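Local coordinates for protein serine protease pet (Escherichia coli, PDB 4OM9) that probably acts as a secreted serine protease toxin of enteroaggregative Escherichia coli, with a protease domain carried on a long beta-helix in its autotransporter passenger, at residues A[611-616]-A[661-666]; A[646-651]-A[667-672]; A[655-660]-A[679-684]; A[688-693]-A[706-711]. All blocks are in the same frame, centred on the assembly; numbering follows the deposited sequence.

Interaction 1 of 4, residues A[611-616]-A[661-666]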
loop_
_atom_site.group_PDB
_atom_site.type_symbol
_atom_site.label_atom_id
_atom_site.label_comp_id
_atom_site.label_asym_id
_atom_site.label_seq_id
_atom_site.Cartn_x
_atom_site.Cartn_y
_atom_site.Cartn_z
ATOM N N VAL A 611 19.897 -2.973 11.669
ATOM C CA VAL A 611 20.068 -2.971 10.228
ATOM C C VAL A 611 18.833 -2.396 9.535
ATOM O O VAL A 611 17.701 -2.762 9.848
ATOM C CB VAL A 611 20.365 -4.396 9.713
ATOM C CG1 VAL A 611 20.207 -4.473 8.216
ATOM C CG2 VAL A 611 21.786 -4.796 10.105
ATOM N N ILE A 612 19.067 -1.458 8.619
ATOM C CA ILE A 612 17.994 -0.860 7.835
ATOM C C ILE A 612 18.194 -1.107 6.342
ATOM O O ILE A 612 19.134 -0.576 5.723
ATOM C CB ILE A 612 17.903 0.651 8.070
ATOM C CG1 ILE A 612 17.852 0.955 9.569
ATOM C CG2 ILE A 612 16.706 1.241 7.314
ATOM C CD1 ILE A 612 17.604 2.429 9.887
ATOM N N ASN A 613 17.330 -1.931 5.763
ATOM C CA ASN A 613 17.390 -2.157 4.325
ATOM C C ASN A 613 16.234 -1.448 3.635
ATOM O O ASN A 613 15.089 -1.903 3.672
ATOM C CB ASN A 613 17.388 -3.651 4.008
ATOM C CG ASN A 613 18.565 -4.385 4.645
ATOM O OD1 ASN A 613 19.695 -3.879 4.669
ATOM N ND2 ASN A 613 18.306 -5.582 5.172
ATOM N N ILE A 614 16.539 -0.293 3.058
ATOM C CA ILE A 614 15.580 0.442 2.242
ATOM C C ILE A 614 15.638 -0.027 0.807
ATOM O O ILE A 614 16.701 0.026 0.174
ATOM C CB ILE A 614 15.856 1.927 2.289
ATOM C CG1 ILE A 614 16.060 2.348 3.750
ATOM C CG2 ILE A 614 14.740 2.680 1.622
ATOM C CD1 ILE A 614 15.786 3.811 4.030
ATOM N N GLY A 615 14.502 -0.486 0.293
ATOM C CA GLY A 615 14.442 -1.098 -1.021
ATOM C C GLY A 615 14.976 -2.518 -0.988
ATOM O O GLY A 615 15.700 -2.937 -1.885
ATOM N N ASP A 616 14.638 -3.244 0.068
ATOM C CA ASP A 616 14.989 -4.655 0.224
ATOM C C ASP A 616 14.294 -5.505 -0.834
ATOM O O ASP A 616 13.127 -5.266 -1.161
ATOM C CB ASP A 616 14.603 -5.152 1.634
ATOM C CG ASP A 616 15.141 -6.547 1.936
ATOM O OD1 ASP A 616 15.492 -7.282 0.995
ATOM O OD2 ASP A 616 15.235 -6.913 3.119
ATOM N N SER A 661 23.912 -1.062 10.227
ATOM C CA SER A 661 24.191 -0.599 8.869
ATOM C C SER A 661 22.935 -0.145 8.106
ATOM O O SER A 661 21.819 -0.472 8.494
ATOM C CB SER A 661 24.911 -1.702 8.092
ATOM O OG SER A 661 24.080 -2.839 7.987
ATOM N N ILE A 662 23.138 0.613 7.028
ATOM C CA ILE A 662 22.041 1.070 6.194
ATOM C C ILE A 662 22.295 0.703 4.741
ATOM O O ILE A 662 23.417 0.844 4.235
ATOM C CB ILE A 662 21.818 2.606 6.297
ATOM C CG1 ILE A 662 21.547 3.021 7.738
ATOM C CG2 ILE A 662 20.654 3.033 5.414
ATOM C CD1 ILE A 662 21.406 4.539 7.922
ATOM N N SER A 663 21.250 0.243 4.061
ATOM C CA SER A 663 21.378 -0.220 2.690
ATOM C C SER A 663 20.216 0.299 1.868
ATOM O O SER A 663 19.057 0.195 2.276
ATOM C CB SER A 663 21.426 -1.737 2.643
ATOM O OG SER A 663 21.610 -2.201 1.338
ATOM N N ILE A 664 20.521 0.865 0.709
ATOM C CA ILE A 664 19.488 1.389 -0.166
ATOM C C ILE A 664 19.614 0.691 -1.511
ATOM O O ILE A 664 20.642 0.788 -2.187
ATOM C CB ILE A 664 19.591 2.913 -0.294
ATOM C CG1 ILE A 664 19.525 3.522 1.115
ATOM C CG2 ILE A 664 18.485 3.455 -1.183
ATOM C CD1 ILE A 664 19.504 5.030 1.167
ATOM N N GLY A 665 18.575 -0.054 -1.872
ATOM C CA GLY A 665 18.640 -0.929 -3.017
ATOM C C GLY A 665 17.939 -0.439 -4.272
ATOM O O GLY A 665 17.354 0.642 -4.313
ATOM N N ASP A 666 18.020 -1.261 -5.308
ATOM C CA ASP A 666 17.479 -0.935 -6.618
ATOM C C ASP A 666 16.021 -0.457 -6.569
ATOM O O ASP A 666 15.197 -1.011 -5.840
ATOM C CB ASP A 666 17.614 -2.153 -7.534
ATOM C CG ASP A 666 17.361 -1.814 -8.985
ATOM O OD1 ASP A 666 17.405 -0.614 -9.330
ATOM O OD2 ASP A 666 17.114 -2.746 -9.778
#

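Interaction 2 of 4, residues A[646-651]-A[667-672]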
loop_
_atom_site.group_PDB
_atom_site.type_symbol
_atom_site.label_atom_id
_atom_site.label_comp_id
_atom_site.label_asym_id
_atom_site.label_seq_id
_atom_site.Cartn_x
_atom_site.Cartn_y
_atom_site.Cartn_z
ATOM N N ILE A 646 11.387 -7.437 -6.943
ATOM C CA ILE A 646 11.918 -6.089 -6.962
ATOM C C ILE A 646 10.867 -5.139 -7.510
ATOM O O ILE A 646 10.225 -5.432 -8.511
ATOM C CB ILE A 646 13.226 -6.032 -7.796
ATOM C CG1 ILE A 646 14.258 -6.989 -7.191
ATOM C CG2 ILE A 646 13.776 -4.609 -7.883
ATOM C CD1 ILE A 646 14.992 -7.843 -8.208
ATOM N N GLY A 647 10.677 -4.022 -6.817
ATOM C CA GLY A 647 9.735 -2.999 -7.220
ATOM C C GLY A 647 10.083 -1.700 -6.522
ATOM O O GLY A 647 10.899 -1.681 -5.603
ATOM N N GLU A 648 9.464 -0.614 -6.956
ATOM C CA GLU A 648 9.724 0.700 -6.392
ATOM C C GLU A 648 9.403 0.772 -4.901
ATOM O O GLU A 648 8.406 0.212 -4.450
ATOM C CB GLU A 648 8.916 1.737 -7.155
ATOM C CG GLU A 648 8.784 3.069 -6.489
ATOM C CD GLU A 648 8.112 4.078 -7.394
ATOM O OE1 GLU A 648 8.632 4.327 -8.509
ATOM O OE2 GLU A 648 7.062 4.615 -6.997
ATOM N N SER A 649 10.263 1.449 -4.139
ATOM C CA SER A 649 10.010 1.706 -2.723
ATOM C C SER A 649 10.402 3.130 -2.338
ATOM O O SER A 649 11.310 3.720 -2.934
ATOM C CB SER A 649 10.773 0.713 -1.859
ATOM O OG SER A 649 12.167 0.921 -1.989
ATOM N N LYS A 650 9.736 3.684 -1.334
ATOM C CA LYS A 650 9.996 5.074 -0.970
ATOM C C LYS A 650 10.244 5.297 0.519
ATOM O O LYS A 650 9.422 4.913 1.363
ATOM C CB LYS A 650 8.836 5.973 -1.389
ATOM C CG LYS A 650 8.636 6.141 -2.866
ATOM C CD LYS A 650 7.750 7.351 -3.089
ATOM C CE LYS A 650 7.543 7.651 -4.572
ATOM N NZ LYS A 650 6.700 6.622 -5.230
ATOM N N PHE A 651 11.358 5.947 0.835
ATOM C CA PHE A 651 11.521 6.473 2.181
ATOM C C PHE A 651 11.761 7.971 2.138
ATOM O O PHE A 651 12.552 8.479 1.335
ATOM C CB PHE A 651 12.654 5.794 2.953
ATOM C CG PHE A 651 12.861 6.389 4.314
ATOM C CD1 PHE A 651 11.942 6.149 5.333
ATOM C CD2 PHE A 651 13.927 7.236 4.566
ATOM C CE1 PHE A 651 12.110 6.719 6.572
ATOM C CE2 PHE A 651 14.103 7.810 5.806
ATOM C CZ PHE A 651 13.203 7.557 6.811
ATOM N N LYS A 667 15.743 0.608 -7.318
ATOM C CA LYS A 667 14.404 1.181 -7.489
ATOM C C LYS A 667 13.869 1.940 -6.257
ATOM O O LYS A 667 12.813 2.563 -6.334
ATOM C CB LYS A 667 13.408 0.089 -7.911
ATOM C CG LYS A 667 13.714 -0.515 -9.288
ATOM C CD LYS A 667 12.611 -1.469 -9.757
ATOM C CE LYS A 667 12.831 -1.915 -11.209
ATOM N NZ LYS A 667 14.187 -2.505 -11.413
ATOM N N ALA A 668 14.600 1.919 -5.144
ATOM C CA ALA A 668 14.217 2.725 -3.985
ATOM C C ALA A 668 14.418 4.217 -4.261
ATOM O O ALA A 668 15.382 4.619 -4.905
ATOM C CB ALA A 668 15.006 2.304 -2.741
ATOM N N ILE A 669 13.492 5.033 -3.776
ATOM C CA ILE A 669 13.626 6.480 -3.856
ATOM C C ILE A 669 13.549 7.079 -2.460
ATOM O O ILE A 669 12.468 7.161 -1.853
ATOM C CB ILE A 669 12.554 7.111 -4.744
ATOM C CG1 ILE A 669 12.616 6.497 -6.145
ATOM C CG2 ILE A 669 12.738 8.620 -4.789
ATOM C CD1 ILE A 669 11.613 7.064 -7.119
ATOM N N VAL A 670 14.718 7.490 -1.974
ATOM C CA VAL A 670 14.901 8.077 -0.664
ATOM C C VAL A 670 15.071 9.589 -0.692
ATOM O O VAL A 670 15.882 10.114 -1.467
ATOM C CB VAL A 670 16.127 7.483 0.019
ATOM C CG1 VAL A 670 16.321 8.112 1.387
ATOM C CG2 VAL A 670 15.999 5.967 0.114
ATOM N N THR A 671 14.330 10.275 0.172
ATOM C CA THR A 671 14.439 11.718 0.343
ATOM C C THR A 671 14.726 12.127 1.792
ATOM O O THR A 671 13.823 12.228 2.620
ATOM C CB THR A 671 13.166 12.419 -0.107
ATOM O OG1 THR A 671 12.896 12.072 -1.471
ATOM C CG2 THR A 671 13.310 13.931 0.035
ATOM N N LEU A 672 15.986 12.371 2.105
ATOM C CA LEU A 672 16.322 12.768 3.449
ATOM C C LEU A 672 16.075 14.256 3.633
ATOM O O LEU A 672 16.966 15.076 3.410
ATOM C CB LEU A 672 17.763 12.404 3.756
ATOM C CG LEU A 672 18.043 10.915 3.532
ATOM C CD1 LEU A 672 19.476 10.556 3.914
ATOM C CD2 LEU A 672 17.046 10.051 4.291
#

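Interaction 3 of 4, residues A[655-660]-A[679-684]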
loop_
_atom_site.group_PDB
_atom_site.type_symbol
_atom_site.label_atom_id
_atom_site.label_comp_id
_atom_site.label_asym_id
_atom_site.label_seq_id
_atom_site.Cartn_x
_atom_site.Cartn_y
_atom_site.Cartn_z
ATOM N N ILE A 655 17.270 9.963 9.383
ATOM C CA ILE A 655 17.829 8.798 10.063
ATOM C C ILE A 655 18.908 9.150 11.114
ATOM O O ILE A 655 19.986 9.695 10.798
ATOM C CB ILE A 655 18.432 7.803 9.039
ATOM C CG1 ILE A 655 17.416 7.473 7.926
ATOM C CG2 ILE A 655 18.914 6.548 9.742
ATOM C CD1 ILE A 655 17.753 6.240 7.081
ATOM N N MET A 656 18.605 8.833 12.368
ATOM C CA MET A 656 19.587 8.887 13.447
ATOM C C MET A 656 19.941 7.471 13.868
ATOM O O MET A 656 19.106 6.754 14.421
ATOM C CB MET A 656 19.057 9.659 14.651
ATOM C CG MET A 656 18.450 10.988 14.315
ATOM S SD MET A 656 17.450 11.644 15.665
ATOM C CE MET A 656 16.920 13.211 14.966
ATOM N N ALA A 657 21.181 7.078 13.641
ATOM C CA ALA A 657 21.575 5.697 13.860
ATOM C C ALA A 657 22.895 5.577 14.627
ATOM O O ALA A 657 23.758 6.436 14.550
ATOM C CB ALA A 657 21.669 4.960 12.501
ATOM N N THR A 658 23.037 4.495 15.371
ATOM C CA THR A 658 24.286 4.174 16.034
ATOM C C THR A 658 24.618 2.726 15.682
ATOM O O THR A 658 23.787 1.835 15.881
ATOM C CB THR A 658 24.187 4.363 17.570
ATOM O OG1 THR A 658 23.985 5.750 17.872
ATOM C CG2 THR A 658 25.458 3.885 18.260
ATOM N N ASP A 659 25.812 2.504 15.133
ATOM C CA ASP A 659 26.221 1.187 14.636
ATOM C C ASP A 659 25.234 0.566 13.642
ATOM O O ASP A 659 24.475 1.277 12.990
ATOM C CB ASP A 659 26.442 0.250 15.811
ATOM C CG ASP A 659 27.553 0.742 16.738
ATOM O OD1 ASP A 659 28.674 1.011 16.247
ATOM O OD2 ASP A 659 27.298 0.881 17.949
ATOM N N GLY A 660 25.265 -0.761 13.524
ATOM C CA GLY A 660 24.433 -1.487 12.571
ATOM C C GLY A 660 24.872 -1.182 11.145
ATOM O O GLY A 660 26.071 -0.969 10.887
ATOM N N ASP A 679 26.489 7.473 13.329
ATOM C CA ASP A 679 27.705 7.297 14.107
ATOM C C ASP A 679 28.143 5.849 14.068
ATOM O O ASP A 679 27.501 5.001 14.667
ATOM C CB ASP A 679 27.501 7.748 15.548
ATOM C CG ASP A 679 28.778 7.663 16.364
ATOM O OD1 ASP A 679 29.858 7.538 15.759
ATOM O OD2 ASP A 679 28.706 7.721 17.614
ATOM N N ARG A 680 29.242 5.578 13.367
ATOM C CA ARG A 680 29.716 4.214 13.141
ATOM C C ARG A 680 28.654 3.437 12.367
ATOM O O ARG A 680 28.515 2.224 12.498
ATOM C CB ARG A 680 30.062 3.528 14.472
ATOM C CG ARG A 680 30.889 4.413 15.397
ATOM C CD ARG A 680 31.376 3.692 16.642
ATOM N NE ARG A 680 30.293 3.206 17.495
ATOM C CZ ARG A 680 29.568 3.971 18.307
ATOM N NH1 ARG A 680 29.777 5.276 18.378
ATOM N NH2 ARG A 680 28.622 3.430 19.049
ATOM N N THR A 681 27.909 4.161 11.548
ATOM C CA THR A 681 26.827 3.568 10.788
ATOM C C THR A 681 27.049 3.624 9.271
ATOM O O THR A 681 26.737 4.622 8.627
ATOM C CB THR A 681 25.460 4.234 11.155
ATOM O OG1 THR A 681 25.124 3.931 12.524
ATOM C CG2 THR A 681 24.321 3.741 10.218
ATOM N N ALA A 682 27.564 2.534 8.707
ATOM C CA ALA A 682 27.912 2.504 7.286
ATOM C C ALA A 682 26.692 2.584 6.353
ATOM O O ALA A 682 25.704 1.870 6.534
ATOM C CB ALA A 682 28.718 1.256 6.974
ATOM N N LEU A 683 26.789 3.455 5.351
ATOM C CA LEU A 683 25.709 3.688 4.408
ATOM C C LEU A 683 26.073 3.219 3.010
ATOM O O LEU A 683 27.016 3.735 2.403
ATOM C CB LEU A 683 25.347 5.172 4.372
ATOM C CG LEU A 683 24.333 5.548 3.280
ATOM C CD1 LEU A 683 23.095 4.683 3.365
ATOM C CD2 LEU A 683 23.956 7.005 3.374
ATOM N N THR A 684 25.321 2.258 2.484
ATOM C CA THR A 684 25.602 1.755 1.144
ATOM C C THR A 684 24.438 1.977 0.195
ATOM O O THR A 684 23.358 1.431 0.386
ATOM C CB THR A 684 25.956 0.258 1.155
ATOM O OG1 THR A 684 27.159 0.061 1.907
ATOM C CG2 THR A 684 26.191 -0.236 -0.269
#

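Interaction 4 of 4, residues A[688-693]-A[706-711]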
loop_
_atom_site.group_PDB
_atom_site.type_symbol
_atom_site.label_atom_id
_atom_site.label_comp_id
_atom_site.label_asym_id
_atom_site.label_seq_id
_atom_site.Cartn_x
_atom_site.Cartn_y
_atom_site.Cartn_z
ATOM N N GLY A 688 20.981 1.532 -9.003
ATOM C CA GLY A 688 19.552 1.631 -9.211
ATOM C C GLY A 688 18.755 2.384 -8.152
ATOM O O GLY A 688 17.525 2.444 -8.243
ATOM N N ALA A 689 19.436 2.969 -7.166
ATOM C CA ALA A 689 18.762 3.784 -6.156
ATOM C C ALA A 689 18.897 5.284 -6.443
ATOM O O ALA A 689 19.881 5.726 -7.036
ATOM C CB ALA A 689 19.308 3.465 -4.765
ATOM N N ASN A 690 17.892 6.050 -6.020
ATOM C CA ASN A 690 17.909 7.512 -6.081
ATOM C C ASN A 690 17.800 8.107 -4.691
ATOM O O ASN A 690 16.739 8.068 -4.061
ATOM C CB ASN A 690 16.767 8.061 -6.941
ATOM C CG ASN A 690 16.790 7.538 -8.347
ATOM O OD1 ASN A 690 17.789 6.977 -8.796
ATOM N ND2 ASN A 690 15.687 7.733 -9.067
ATOM N N VAL A 691 18.899 8.661 -4.211
ATOM C CA VAL A 691 18.935 9.255 -2.901
ATOM C C VAL A 691 19.181 10.753 -2.994
ATOM O O VAL A 691 20.212 11.206 -3.509
ATOM C CB VAL A 691 20.013 8.577 -2.036
ATOM C CG1 VAL A 691 19.949 9.057 -0.578
ATOM C CG2 VAL A 691 19.840 7.068 -2.114
ATOM N N THR A 692 18.216 11.520 -2.509
ATOM C CA THR A 692 18.347 12.964 -2.414
ATOM C C THR A 692 18.276 13.383 -0.950
ATOM O O THR A 692 17.311 13.064 -0.246
ATOM C CB THR A 692 17.245 13.696 -3.205
ATOM O OG1 THR A 692 17.059 13.065 -4.480
ATOM C CG2 THR A 692 17.606 15.159 -3.397
ATOM N N ALA A 693 19.299 14.090 -0.489
ATOM C CA ALA A 693 19.330 14.559 0.888
ATOM C C ALA A 693 19.302 16.085 0.944
ATOM O O ALA A 693 20.332 16.732 0.794
ATOM C CB ALA A 693 20.556 14.021 1.600
ATOM N N GLY A 706 26.657 3.408 -5.767
ATOM C CA GLY A 706 26.707 2.987 -7.151
ATOM C C GLY A 706 25.440 3.421 -7.856
ATOM O O GLY A 706 25.145 2.963 -8.962
ATOM N N GLY A 707 24.690 4.310 -7.206
ATOM C CA GLY A 707 23.468 4.855 -7.771
ATOM C C GLY A 707 23.553 6.363 -7.926
ATOM O O GLY A 707 24.634 6.906 -8.140
ATOM N N ASP A 708 22.412 7.040 -7.838
ATOM C CA ASP A 708 22.386 8.500 -7.842
ATOM C C ASP A 708 22.299 9.042 -6.413
ATOM O O ASP A 708 21.399 8.683 -5.651
ATOM C CB ASP A 708 21.218 9.025 -8.672
ATOM C CG ASP A 708 21.290 8.596 -10.138
ATOM O OD1 ASP A 708 22.231 7.868 -10.514
ATOM O OD2 ASP A 708 20.394 8.978 -10.918
ATOM N N LEU A 709 23.254 9.893 -6.056
ATOM C CA LEU A 709 23.250 10.584 -4.772
ATOM C C LEU A 709 23.347 12.097 -4.981
ATOM O O LEU A 709 24.301 12.612 -5.585
ATOM C CB LEU A 709 24.392 10.091 -3.882
ATOM C CG LEU A 709 24.541 10.788 -2.527
ATOM C CD1 LEU A 709 23.261 10.591 -1.645
ATOM C CD2 LEU A 709 25.771 10.280 -1.821
ATOM N N THR A 710 22.341 12.802 -4.484
ATOM C CA THR A 710 22.268 14.240 -4.639
ATOM C C THR A 710 22.156 14.920 -3.281
ATOM O O THR A 710 21.345 14.535 -2.437
ATOM C CB THR A 710 21.080 14.637 -5.508
ATOM O OG1 THR A 710 21.140 13.921 -6.744
ATOM C CG2 THR A 710 21.109 16.123 -5.788
ATOM N N LEU A 711 22.980 15.937 -3.077
ATOM C CA LEU A 711 23.024 16.647 -1.813
ATOM C C LEU A 711 22.738 18.131 -2.035
ATOM O O LEU A 711 23.417 18.792 -2.824
ATOM C CB LEU A 711 24.380 16.434 -1.157
ATOM C CG LEU A 711 24.830 14.975 -1.138
ATOM C CD1 LEU A 711 26.246 14.854 -0.592
ATOM C CD2 LEU A 711 23.857 14.153 -0.314
#

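Interaction 1 of 4, residues A[611-616]-A[661-666]
Ser-661 opens the pairing: its carbonyl O accepts the N-H of Ile-612 in a nearly straight bond (2.9 Å from N to O, 170° at the hydrogen), while its OG lies 3.7 Å from CG2 of Val-611 on the outer, partly exposed face. Ile-662 turns to the buried face and stands in line with Ile-612. Because both isoleucines hold CG1 anti to the carbonyl carbon (chi1 -58° and -51°), their longer branches run the same way, as rungs of an isoleucine ladder inside a right-handed parallel beta-helix. Ser-663 is gripped at both backbone ends: its N donates to Ile-612 O, and its O receives Ile-614 N at 2.7 Å through a more bent bond. Its CB meets OD1 of Asn-613 at 3.4 Å, and its OG has a weak hydrogen bond with His-686 on the following coil. Ile-664 repeats the inward step, with CG1 4.2 Å from CB of Ile-614; Val-670 packs against both. Gly-665 N then donates to Ile-614 O at 2.8 Å, and Gly-665 passes close to Gly-615 where the two strands turn. The chemistry is thus two-sided: branched hydrocarbon faces the interior, small, mostly polar groups, with Val-611 among them, line the outside, and a parallel backbone ladder joins coil to coil.

Interaction 2 of 4, residues A[646-651]-A[667-672]
This is a parallel strand-to-strand contact between successive coils of the beta-helix, in which strand 649-651 lies beside strand 668-672, their axes only 12° from parallel. One face of the pair looks into the helix and carries Ser-649, Phe-651, Ala-668 and Val-670; the other bears Lys-650 and Ile-669. Three backbone bonds tie the strands. Ile-669 N reaches Ser-649 O at 2.7 Å, and Thr-671 N reaches Phe-651 O in a similarly direct line. Between them the bond from Phe-651 N to Ile-669 O is longer, 3.2 Å, with its donor lifted 39° above the carbonyl plane, so the ladder is less even at its middle. Before the strand begins, the chain of Lys-667 crosses Ile-646 at about a right angle, its CD resting 3.8 Å from Ile-646 CG2. Outside, Lys-650 bends at its last torsion to put NZ over the carboxylate of Glu-648, 2.7 Å from OE2, a salt bridge within segment 646-651 and not across to the other strand. Inside, Phe-651 is further packed by Val-601, Ile-605 and Ile-614 of the preceding coil. Its ring, swung anti to the backbone N (chi1 177°), presents an edge to the second strand: CE2 lies 4.0 Å from Leu-672 CD2, which sits in the ring plane, and CD2 lies 4.1 Å from Val-670 CG1.

Interaction 3 of 4, residues A[655-660]-A[679-684]
Thr-681 and Ala-657 make the tight, inward half of this contact, where two coils of the beta-helix turn a corner together. The hydroxyl OG1 of Thr-681 donates to the carbonyl O of Asp-659 at 2.8 Å, a side-chain grip on the backbone of the neighbouring turn, while its CG2 packs 3.7 Å from Ala-657 CB. Two backbone bonds complete this part, Asp-679 N to Ala-657 O and Asp-659 N to Asp-679 O, the latter 3.1 Å long.

The outer half is built of charge. Arg-680 lies side by side with Asp-659, bending at chi3 (-62°) so that NH2 comes to 3.1 Å from Asp-659 OD2; NE makes a weak bond to OD1. Carboxylate and guanidinium planes are 63° apart, far from a flat two-pronged pair. NH1 turns back to Asp-679 OD2 at 2.8 Å, so that one guanidinium probably eases the repulsion between two carboxylates. On this exposed side NH2 also touches CG2 of Thr-658.

Thr-700, from the next coil, bonds to Asp-679 OD1 and to the backbone N of Arg-680, carrying the network onward. Strand 655-658 is itself paired with strands 599-608 and 676-679, and Ile-662 of strand 661-664 packs against Thr-681.

Interaction 4 of 4, residues A[688-693]-A[706-711]
Two neighbouring coils of the parallel beta-helix meet along one wall where residues 688-693 run beside residues 706-711, the axes of strands 690-693 and 708-711 lying 9° from parallel. Four backbone bonds lace the pair, with donors taken by turns from each strand: Asp-708 N to Ala-689 O, Val-691 N to Asp-708 O, Thr-710 N to Val-691 O and Ala-693 N to Thr-710 O. The bond from Val-691 N to Asp-708 O is 2.9 Å long. Gly-707 leads into the ladder, its CA passing 3.8 Å from Ala-689 O just before the first bond.

On the inner face the side chains interlock by branch. In Leu-709 the second torsion (chi2 61°) folds CD1 back toward the neighbouring strand, 3.8 Å from Val-691 CG1 and 3.6 Å from Val-691 O. Leu-711 has CG beside the backbone N, and its CD2 reaches Ala-693 CB at 3.8 Å, a leucine branch against a lone methyl. Ile-685, Phe-741 and Tyr-727 from adjoining strands pack against these leucines in the interior.

The outer face is polar and less covered. Thr-692 and Thr-710 lie alongside each other, pointing the same way, with CG2 of Thr-692 4.1 Å from CB of Thr-710. Ahead of them Asn-690 and Asp-708 lie side by side, and Asp-708 OD1 has a weak hydrogen bond to Asn-740. Side chains stacked in register from coil to coil, aliphatic ones inward, are typical of the right-handed parallel beta-helix, the fold of autotransporter passenger domains.

In the fold
All four contacts join one coil of the beta-helix to a neighbouring coil, on two walls and at one corner. Interactions 2 and 4 share a wall, since strands 668-672 and 690-693 are neighbours there; interaction 1 lies on another, and strand 661-664 passes on to strand 682-685, reached by interaction 3. The interior is common ground: Ile-664 of interaction 1 meets Ala-689 and Val-691 of interaction 4. Every contact is partly buried. Three are ladders with a mainly hydrocarbon inner face and a more polar outer one. Interaction 3, at a turn, adds salt bridges, on its more exposed side, and a hydroxyl-to-carbonyl bond to just two backbone bonds.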